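Local coordinates for protein cystathionine gamma-synthase (Xanthomonas oryzae pv. oryzae KACC 10331, PDB 6LD7) that probably makes cystathionine from an activated homoserine ester and cysteine with pyridoxal 5'-phosphate as cofactor, and may also have cystathionine gamma-lyase activity, at residues F313-E316 and A320-R323; F332-S337 and S343-P348. The protein carries 1 engineered substitution. All blocks are in the same frame, centred on the assembly; numbering follows the deposited sequence.

Contact 1. Residues F313-E316 and A320-R323; sequences FELE and AAVR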
loop_
_atom_site.group_PDB
_atom_site.type_symbol
_atom_site.label_atom_id
_atom_site.label_comp_id
_atom_site.label_asym_id
_atom_site.label_seq_id
_atom_site.Cartn_x
_atom_site.Cartn_y
_atom_site.Cartn_z
ATOM N N PHE C 313 4.885 -23.011 -29.494
ATOM C CA PHE C 313 4.461 -24.059 -30.417
ATOM C C PHE C 313 3.854 -23.403 -31.668
ATOM O O PHE C 313 3.264 -22.290 -31.608
ATOM C CB PHE C 313 3.549 -25.055 -29.660
ATOM C CG PHE C 313 2.145 -24.578 -29.413
ATOM C CD1 PHE C 313 1.865 -23.793 -28.333
ATOM C CD2 PHE C 313 1.151 -24.791 -30.344
ATOM C CE1 PHE C 313 0.608 -23.278 -28.127
ATOM C CE2 PHE C 313 -0.128 -24.298 -30.134
ATOM C CZ PHE C 313 -0.404 -23.579 -29.003
ATOM N N GLU C 314 4.097 -24.032 -32.805
ATOM C CA GLU C 314 3.552 -23.641 -34.131
ATOM C C GLU C 314 2.281 -24.416 -34.391
ATOM O O GLU C 314 2.328 -25.636 -34.390
ATOM C CB GLU C 314 4.559 -23.940 -35.220
ATOM C CG GLU C 314 5.656 -22.918 -35.191
ATOM C CD GLU C 314 6.826 -23.229 -36.084
ATOM O OE1 GLU C 314 7.891 -22.559 -35.886
ATOM O OE2 GLU C 314 6.637 -24.127 -36.983
ATOM N N LEU C 315 1.184 -23.702 -34.477
ATOM C CA LEU C 315 -0.141 -24.286 -34.769
ATOM C C LEU C 315 -0.265 -24.358 -36.285
ATOM O O LEU C 315 0.224 -23.474 -36.956
ATOM C CB LEU C 315 -1.171 -23.361 -34.135
ATOM C CG LEU C 315 -2.605 -23.783 -34.267
ATOM C CD1 LEU C 315 -2.859 -25.013 -33.443
ATOM C CD2 LEU C 315 -3.464 -22.634 -33.771
ATOM N N GLU C 316 -0.702 -25.487 -36.768
ATOM C CA GLU C 316 -1.042 -25.776 -38.175
ATOM C C GLU C 316 -2.219 -24.872 -38.573
ATOM O O GLU C 316 -3.197 -24.721 -37.779
ATOM C CB GLU C 316 -1.380 -27.278 -38.291
ATOM C CG GLU C 316 -1.632 -27.714 -39.719
ATOM C CD GLU C 316 -0.440 -27.430 -40.629
ATOM O OE1 GLU C 316 0.654 -27.944 -40.304
ATOM O OE2 GLU C 316 -0.578 -26.642 -41.610
ATOM N N ALA C 320 -5.812 -17.982 -39.425
ATOM C CA ALA C 320 -7.233 -18.306 -39.131
ATOM C C ALA C 320 -7.332 -19.360 -37.999
ATOM O O ALA C 320 -8.369 -19.391 -37.253
ATOM C CB ALA C 320 -7.932 -18.794 -40.368
ATOM N N ALA C 321 -6.394 -20.312 -37.971
ATOM C CA ALA C 321 -6.349 -21.380 -36.944
ATOM C C ALA C 321 -5.982 -20.716 -35.612
ATOM O O ALA C 321 -6.645 -20.999 -34.581
ATOM C CB ALA C 321 -5.359 -22.453 -37.306
ATOM N N VAL C 322 -5.062 -19.757 -35.673
ATOM C CA VAL C 322 -4.634 -19.021 -34.467
ATOM C C VAL C 322 -5.842 -18.271 -33.890
ATOM O O VAL C 322 -6.021 -18.312 -32.683
ATOM C CB VAL C 322 -3.410 -18.128 -34.773
ATOM C CG1 VAL C 322 -3.081 -17.218 -33.611
ATOM C CG2 VAL C 322 -2.203 -18.993 -35.100
ATOM N N ARG C 323 -6.552 -17.501 -34.693
ATOM C CA ARG C 323 -7.702 -16.694 -34.241
ATOM C C ARG C 323 -8.711 -17.645 -33.632
ATOM O O ARG C 323 -9.267 -17.306 -32.537
ATOM C CB ARG C 323 -8.418 -15.960 -35.373
ATOM C CG ARG C 323 -7.658 -14.786 -35.963
ATOM C CD ARG C 323 -8.317 -14.154 -37.217
ATOM N NE ARG C 323 -7.559 -12.969 -37.618
ATOM C CZ ARG C 323 -7.809 -11.752 -37.141
ATOM N NH1 ARG C 323 -8.776 -11.586 -36.259
ATOM N NH2 ARG C 323 -7.104 -10.711 -37.525
#
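L315 has CG turned opposite its backbone N (chi1 -178°), and a second torsion of 69° carries CD2 across to the backbone of helix 319-327, at the peptide that links A321 to V322. This methyl makes the closest contacts of the leucine with 320-323. L315 CD2 lies 3.7 Å from A321 C and 3.8 Å from V322 N, so it rests against the helix backbone rather than meeting a side chain end to end. Two more methyls meet it: A321 CB is 4.0 Å from L315 CD2, and V322 CG2 is 4.1 Å from the same methyl. In V322, chi1 of 172° places CG1 opposite the backbone N and keeps CG2 beside that N, on the side where the leucine arrives. The methyl of A321 has a second neighbour at the end of the strand, where the carbonyl of E316 approaches closely, with O 3.2 Å from A321 CB. The carboxylate of E316 is directed elsewhere, and its OE1 bonds N284 ND2 on the neighbouring strand. L391 and A394 of helix 380-396 pack on L315, and A394 also touches A321, burying the leucine between two helices; F49 of the second subunit packs on V322. The joint is held by van der Waals packing, mostly apolar, between a strand end and the first turn of the next helix. It is a tight strand-to-helix turn in the smaller sheet of a fold type I PLP-dependent enzyme, where strand 310-315 passes through a three-residue link into a helix packed against that sheet.

Contact 2. Residues F332-S337 and S343-P348; sequences FTLAES and SLIAHP
F332 and S343 meet beside the parallel pair of strands 333-334 and 344-346, at the border of the smaller mixed sheet. The serine lies over a face of the phenyl ring, its CB 4.0 Å from the F332 centroid and 27° off the ring normal, a CH-pi contact, while L344 O sits at the ring edge, in its plane. Beyond the ring, the side chains sort by face. L334 and I345 share the face of the sheet covered by helix 319-327 and cross obliquely; I345 CG2 lies 3.9 Å from F332 CB and 4.2 Å from L334 CD1, wedged between the two. T333 and L344 share the opposite face. There chi1 of -60° sets L344 CG beside its own backbone N, and the two methyls divide the work: L344 CD2 packs on T333 CB at 3.8 Å, whereas L344 CD1 reaches the loop that leaves strand 333-334, 3.6 Å from S337 O. The hydroxyls look outward from the pair, T333 OG1 to R22 of the third subunit and S343 OG to E378 and G376 N. The backbone gives the parallel pattern: T333 bonds S343 O through its N and I345 N through its O, the latter donor standing above the carbonyl plane. The last rung differs, since A335 N, 3.0 Å from I345 O, approaches almost straight on, with a C=O...N angle of 167°.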
loop_
_atom_site.group_PDB
_atom_site.type_symbol
_atom_site.label_atom_id
_atom_site.label_comp_id
_atom_site.label_asym_id
_atom_site.label_seq_id
_atom_site.Cartn_x
_atom_site.Cartn_y
_atom_site.Cartn_z
ATOM N N PHE C 332 -6.218 -18.980 -20.239
ATOM C CA PHE C 332 -4.995 -18.306 -20.741
ATOM C C PHE C 332 -5.423 -16.900 -21.163
ATOM O O PHE C 332 -6.285 -16.780 -22.003
ATOM C CB PHE C 332 -4.394 -19.033 -21.942
ATOM C CG PHE C 332 -3.755 -20.376 -21.665
ATOM C CD1 PHE C 332 -4.537 -21.513 -21.451
ATOM C CD2 PHE C 332 -2.403 -20.475 -21.423
ATOM C CE1 PHE C 332 -3.964 -22.727 -21.151
ATOM C CE2 PHE C 332 -1.821 -21.699 -21.108
ATOM C CZ PHE C 332 -2.611 -22.808 -20.942
ATOM N N THR C 333 -4.897 -15.874 -20.545
ATOM C CA THR C 333 -5.212 -14.465 -20.897
ATOM C C THR C 333 -4.264 -14.056 -22.011
ATOM O O THR C 333 -3.049 -14.212 -21.831
ATOM C CB THR C 333 -5.050 -13.605 -19.641
ATOM O OG1 THR C 333 -5.968 -14.122 -18.692
ATOM C CG2 THR C 333 -5.384 -12.150 -19.818
ATOM N N LEU C 334 -4.812 -13.469 -23.064
ATOM C CA LEU C 334 -4.064 -12.889 -24.170
ATOM C C LEU C 334 -3.417 -11.612 -23.701
ATOM O O LEU C 334 -4.119 -10.547 -23.513
ATOM C CB LEU C 334 -5.014 -12.760 -25.363
ATOM C CG LEU C 334 -4.368 -12.246 -26.649
ATOM C CD1 LEU C 334 -3.453 -13.323 -27.270
ATOM C CD2 LEU C 334 -5.480 -11.825 -27.642
ATOM N N ALA C 335 -2.102 -11.690 -23.461
ATOM C CA ALA C 335 -1.346 -10.537 -22.940
ATOM C C ALA C 335 0.153 -10.758 -23.074
ATOM O O ALA C 335 0.634 -11.880 -23.162
ATOM C CB ALA C 335 -1.730 -10.294 -21.490
ATOM N N GLU C 336 0.884 -9.681 -22.932
ATOM C CA GLU C 336 2.354 -9.753 -22.801
ATOM C C GLU C 336 2.722 -10.053 -21.333
ATOM O O GLU C 336 1.829 -10.013 -20.351
ATOM C CB GLU C 336 3.000 -8.411 -23.186
ATOM C CG GLU C 336 2.382 -7.597 -24.322
ATOM C CD GLU C 336 2.971 -7.917 -25.681
ATOM O OE1 GLU C 336 2.856 -9.094 -26.030
ATOM O OE2 GLU C 336 3.576 -7.023 -26.361
ATOM N N SER C 337 4.013 -10.082 -21.103
ATOM C CA SER C 337 4.611 -10.457 -19.816
ATOM C C SER C 337 4.461 -11.978 -19.623
ATOM O O SER C 337 3.939 -12.676 -20.497
ATOM C CB SER C 337 4.065 -9.690 -18.662
ATOM O OG SER C 337 5.057 -9.598 -17.611
ATOM N N SER C 343 -1.933 -18.159 -16.057
ATOM C CA SER C 343 -1.469 -18.564 -17.414
ATOM C C SER C 343 -1.777 -17.437 -18.423
ATOM O O SER C 343 -2.897 -16.866 -18.417
ATOM C CB SER C 343 -2.058 -19.851 -17.826
ATOM O OG SER C 343 -1.676 -20.941 -16.968
ATOM N N LEU C 344 -0.806 -17.175 -19.288
ATOM C CA LEU C 344 -0.914 -16.175 -20.357
ATOM C C LEU C 344 -0.568 -16.842 -21.670
ATOM O O LEU C 344 0.198 -17.805 -21.688
ATOM C CB LEU C 344 0.098 -15.067 -20.083
ATOM C CG LEU C 344 -0.054 -14.308 -18.761
ATOM C CD1 LEU C 344 0.927 -13.167 -18.664
ATOM C CD2 LEU C 344 -1.438 -13.755 -18.562
ATOM N N ILE C 345 -1.138 -16.339 -22.738
ATOM C CA ILE C 345 -0.761 -16.656 -24.134
ATOM C C ILE C 345 -0.442 -15.357 -24.871
ATOM O O ILE C 345 -1.084 -14.297 -24.581
ATOM C CB ILE C 345 -1.895 -17.442 -24.791
ATOM C CG1 ILE C 345 -1.459 -17.920 -26.167
ATOM C CG2 ILE C 345 -3.226 -16.665 -24.807
ATOM C CD1 ILE C 345 -2.323 -19.053 -26.657
ATOM N N ALA C 346 0.559 -15.405 -25.754
ATOM C CA ALA C 346 0.954 -14.284 -26.630
ATOM C C ALA C 346 1.201 -14.855 -28.024
ATOM O O ALA C 346 1.575 -16.046 -28.125
ATOM C CB ALA C 346 2.181 -13.585 -26.090
ATOM N N HIS C 347 0.875 -14.074 -29.042
ATOM C CA HIS C 347 1.121 -14.359 -30.488
ATOM C C HIS C 347 2.277 -13.487 -30.970
ATOM O O HIS C 347 2.062 -12.303 -31.211
ATOM C CB HIS C 347 -0.181 -14.120 -31.244
ATOM C CG HIS C 347 -0.057 -14.379 -32.705
ATOM N ND1 HIS C 347 -0.139 -13.348 -33.659
ATOM C CD2 HIS C 347 0.284 -15.507 -33.366
ATOM C CE1 HIS C 347 0.044 -13.886 -34.866
ATOM N NE2 HIS C 347 0.280 -15.222 -34.710
ATOM N N PRO C 348 3.547 -13.966 -31.002
ATOM C CA PRO C 348 4.656 -13.060 -31.322
ATOM C C PRO C 348 4.493 -12.187 -32.594
ATOM O O PRO C 348 4.780 -10.992 -32.588
ATOM C CB PRO C 348 5.815 -14.037 -31.361
ATOM C CG PRO C 348 5.461 -15.063 -30.242
ATOM C CD PRO C 348 3.990 -15.300 -30.549
#

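Both contacts involve strands of one mixed sheet and follow one another in series, neither nesting nor crossing. Contact 1 comes first, closing the short turn that leads strand 310-315 into helix 319-327. The helix then delivers the chain to strand 333-334, and contact 2 closes the loop between this border strand and strand 344-346. Strand 370-374 later inserts between 310-315 and 344-346, joining the two regions through the sheet. They also touch directly: V322 CG1 packs 3.8 Å from H347 CD2, so the helix of contact 1 meets the end of contact 2. F49 of the second subunit reaches both V322 and H347, bringing this junction to the subunit interface.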